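Local coordinates for Mlr6093 protein (Mesorhizobium loti, PDB 2QJ8) that probably acts as a zinc-dependent hydrolase of the succinylglutamate desuccinylase/aspartoacylase family, cleaving amide or ester bonds, at residues G285-M290 with A296-R301. Sequence-based numbering, arbitrary orientation. Where two conformers were deposited one is given.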
ATOM      1  N   GLY A 285      -6.654  -6.932  16.271  1.00 25.91           N
ATOM      2  CA  GLY A 285      -7.472  -6.744  15.101  1.00 24.66           C
ATOM      3  C   GLY A 285      -8.756  -7.529  15.206  1.00 23.54           C
ATOM      4  O   GLY A 285      -8.942  -8.327  16.132  1.00 24.86           O
ATOM      5  N   VAL A 286      -9.648  -7.268  14.267  1.00 23.38           N
ATOM      6  CA  VAL A 286     -10.956  -7.896  14.197  0.50 22.81           C
ATOM      7  C   VAL A 286     -11.149  -8.509  12.803  1.00 23.24           C
ATOM      8  O   VAL A 286     -10.724  -7.918  11.820  1.00 23.14           O
ATOM      9  CB  VAL A 286     -12.048  -6.841  14.512  0.50 23.12           C
ATOM     10  CG1 VAL A 286     -13.435  -7.353  14.188  0.50 21.72           C
ATOM     11  CG2 VAL A 286     -11.963  -6.419  15.976  0.50 21.82           C
ATOM     12  N   LEU A 287     -11.798  -9.668  12.734  1.00 23.99           N
ATOM     13  CA  LEU A 287     -12.067 -10.333  11.482  1.00 23.52           C
ATOM     14  C   LEU A 287     -13.574 -10.278  11.236  1.00 21.47           C
ATOM     15  O   LEU A 287     -14.369 -10.727  12.049  1.00 22.73           O
ATOM     16  CB  LEU A 287     -11.559 -11.772  11.536  1.00 25.60           C
ATOM     17  CG  LEU A 287     -11.570 -12.602  10.257  1.00 25.28           C
ATOM     18  CD1 LEU A 287     -10.492 -12.136   9.297  1.00 22.23           C
ATOM     19  CD2 LEU A 287     -11.345 -14.042  10.629  1.00 33.96           C
ATOM     20  N   HIS A 288     -13.956  -9.675  10.122  1.00 23.68           N
ATOM     21  CA  HIS A 288     -15.338  -9.546   9.731  1.00 21.64           C
ATOM     22  C   HIS A 288     -15.626 -10.658   8.715  1.00 23.10           C
ATOM     23  O   HIS A 288     -14.968 -10.691   7.673  1.00 25.25           O
ATOM     24  CB  HIS A 288     -15.545  -8.177   9.075  1.00 22.37           C
ATOM     25  CG  HIS A 288     -15.195  -7.019   9.958  1.00 23.25           C
ATOM     26  ND1 HIS A 288     -16.017  -6.585  10.974  1.00 28.29           N
ATOM     27  CD2 HIS A 288     -14.126  -6.190   9.963  1.00 23.89           C
ATOM     28  CE1 HIS A 288     -15.462  -5.551  11.578  1.00 26.40           C
ATOM     29  NE2 HIS A 288     -14.318  -5.286  10.979  1.00 22.84           N
ATOM     30  N   PRO A 289     -16.630 -11.525   8.965  1.00 26.51           N
ATOM     31  CA  PRO A 289     -16.949 -12.623   8.023  1.00 27.86           C
ATOM     32  C   PRO A 289     -17.450 -12.138   6.661  1.00 28.17           C
ATOM     33  O   PRO A 289     -18.331 -11.283   6.612  1.00 27.55           O
ATOM     34  CB  PRO A 289     -18.053 -13.378   8.749  1.00 29.15           C
ATOM     35  CG  PRO A 289     -18.714 -12.358   9.576  1.00 29.82           C
ATOM     36  CD  PRO A 289     -17.582 -11.519  10.087  1.00 26.83           C
HETATM   37  N   MSE A 290     -16.932 -12.732   5.581  1.00 29.83           N
HETATM   38  CA  MSE A 290     -17.250 -12.289   4.204  0.50 30.60           C
HETATM   39  C   MSE A 290     -18.651 -12.538   3.623  1.00 29.59           C
HETATM   40  O   MSE A 290     -19.133 -11.713   2.825  1.00 30.82           O
HETATM   41  CB  MSE A 290     -16.185 -12.815   3.221  0.50 30.52           C
HETATM   42  CG  MSE A 290     -14.903 -12.011   3.243  0.50 27.49           C
HETATM   43 SE   MSE A 290     -13.313 -13.058   2.761  0.37 41.22          SE
ATOM     44  N   ALA A 296     -21.425 -12.313  13.731  1.00 32.89           N
ATOM     45  CA  ALA A 296     -20.552 -11.492  14.587  1.00 31.92           C
ATOM     46  C   ALA A 296     -19.103 -11.543  14.102  1.00 30.23           C
ATOM     47  O   ALA A 296     -18.682 -12.512  13.455  1.00 30.52           O
ATOM     48  CB  ALA A 296     -20.628 -11.964  16.075  1.00 33.03           C
ATOM     49  N   SER A 297     -18.373 -10.465  14.380  1.00 28.16           N
ATOM     50  CA  SER A 297     -16.960 -10.372  14.043  0.50 29.43           C
ATOM     51  C   SER A 297     -16.136 -11.124  15.098  1.00 29.09           C
ATOM     52  O   SER A 297     -16.579 -11.280  16.261  1.00 30.44           O
ATOM     53  CB  SER A 297     -16.511  -8.911  13.953  0.50 28.79           C
ATOM     54  OG  SER A 297     -16.709  -8.239  15.180  0.50 29.12           O
ATOM     55  N   ILE A 298     -14.948 -11.573  14.685  1.00 28.32           N
ATOM     56  CA  ILE A 298     -14.016 -12.347  15.505  1.00 28.08           C
ATOM     57  C   ILE A 298     -12.859 -11.473  15.952  1.00 26.37           C
ATOM     58  O   ILE A 298     -12.220 -10.843  15.127  1.00 24.58           O
ATOM     59  CB  ILE A 298     -13.461 -13.550  14.664  1.00 29.74           C
ATOM     60  CG1 ILE A 298     -14.583 -14.561  14.350  1.00 29.96           C
ATOM     61  CG2 ILE A 298     -12.272 -14.249  15.344  1.00 22.78           C
ATOM     62  CD1 ILE A 298     -14.265 -15.524  13.216  1.00 30.05           C
ATOM     63  N   ASP A 299     -12.611 -11.430  17.254  1.00 27.13           N
ATOM     64  CA  ASP A 299     -11.456 -10.712  17.824  1.00 28.43           C
ATOM     65  C   ASP A 299     -10.183 -11.556  17.746  1.00 27.19           C
ATOM     66  O   ASP A 299     -10.224 -12.776  17.977  1.00 26.18           O
ATOM     67  CB  ASP A 299     -11.688 -10.394  19.287  1.00 29.37           C
ATOM     68  CG  ASP A 299     -12.875  -9.530  19.503  1.00 33.30           C
ATOM     69  OD1 ASP A 299     -13.022  -8.524  18.771  1.00 29.50           O
ATOM     70  OD2 ASP A 299     -13.644  -9.854  20.433  1.00 34.30           O
ATOM     71  N   ILE A 300      -9.069 -10.899  17.412  1.00 27.19           N
ATOM     72  CA  ILE A 300      -7.740 -11.528  17.330  1.00 27.06           C
ATOM     73  C   ILE A 300      -6.897 -10.840  18.429  1.00 28.24           C
ATOM     74  O   ILE A 300      -6.565  -9.656  18.315  1.00 25.19           O
ATOM     75  CB  ILE A 300      -7.102 -11.386  15.922  1.00 28.83           C
ATOM     76  CG1 ILE A 300      -8.030 -11.960  14.828  1.00 24.30           C
ATOM     77  CG2 ILE A 300      -5.712 -12.069  15.909  1.00 25.59           C
ATOM     78  CD1 ILE A 300      -7.582 -11.719  13.440  1.00 25.28           C
ATOM     79  N   ARG A 301      -6.575 -11.582  19.494  1.00 26.74           N
ATOM     80  CA  ARG A 301      -5.908 -11.020  20.670  1.00 26.98           C
ATOM     81  C   ARG A 301      -4.425 -11.389  20.867  1.00 26.11           C
ATOM     82  O   ARG A 301      -3.990 -12.499  20.523  1.00 23.09           O
ATOM     83  CB  ARG A 301      -6.684 -11.437  21.915  1.00 27.83           C
ATOM     84  CG  ARG A 301      -8.082 -10.859  22.019  1.00 29.96           C
ATOM     85  CD  ARG A 301      -8.870 -11.503  23.140  1.00 31.87           C
ATOM     86  NE  ARG A 301     -10.228 -10.961  23.154  1.00 31.72           N
ATOM     87  CZ  ARG A 301     -10.642  -9.878  23.819  1.00 36.20           C
ATOM     88  NH1 ARG A 301      -9.831  -9.150  24.568  1.00 32.61           N
ATOM     89  NH2 ARG A 301     -11.910  -9.490  23.719  1.00 40.93           N
TER
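Ile298 O accepts a hydrogen bond from Leu287 N, N to O 2.7 Å. The CA-H of Val286 also leans on this oxygen, CA to O 3.3 Å. Ile298 N returns a bond to Leu287 O of 2.8 Å, which makes Leu287 and Ile298 a hydrogen-bonded antiparallel pair. The next such pair is lopsided: Ile300 N reaches Gly285 O at 2.9 Å, whereas Gly285 N to Ile300 O, at 3.4 Å, is weak. The hairpin 283-288/298-301 thus forms one side of a four-stranded antiparallel sheet, with 298-301 its outermost strand within this chain. At the turn-side end Pro289 O is hydrogen-bonded to Arg66 of the second subunit. On the sheet face of Leu287, Ile298 and Ile300, the first two side chains run side by side, with CB of Leu287 4.1 Å from CB of Ile298, while CD1 of Ile300 reaches over toward that same Leu287 CB. Val286 works on the other face. Its CG1, trans to the backbone N (chi1 169°), lies 3.5 Å from CB of Ser297 and sits over one face of the His288 ring, near the rim; CG2 approaches OD1 of Asp299. NE2 of His288 is hydrogen-bonded to OE1 of Glu269 on strand 266-270. Three sound amide bonds and one weak one therefore join the strands, a tie firmest at Leu287 and Ile298 that slackens toward Gly285 N.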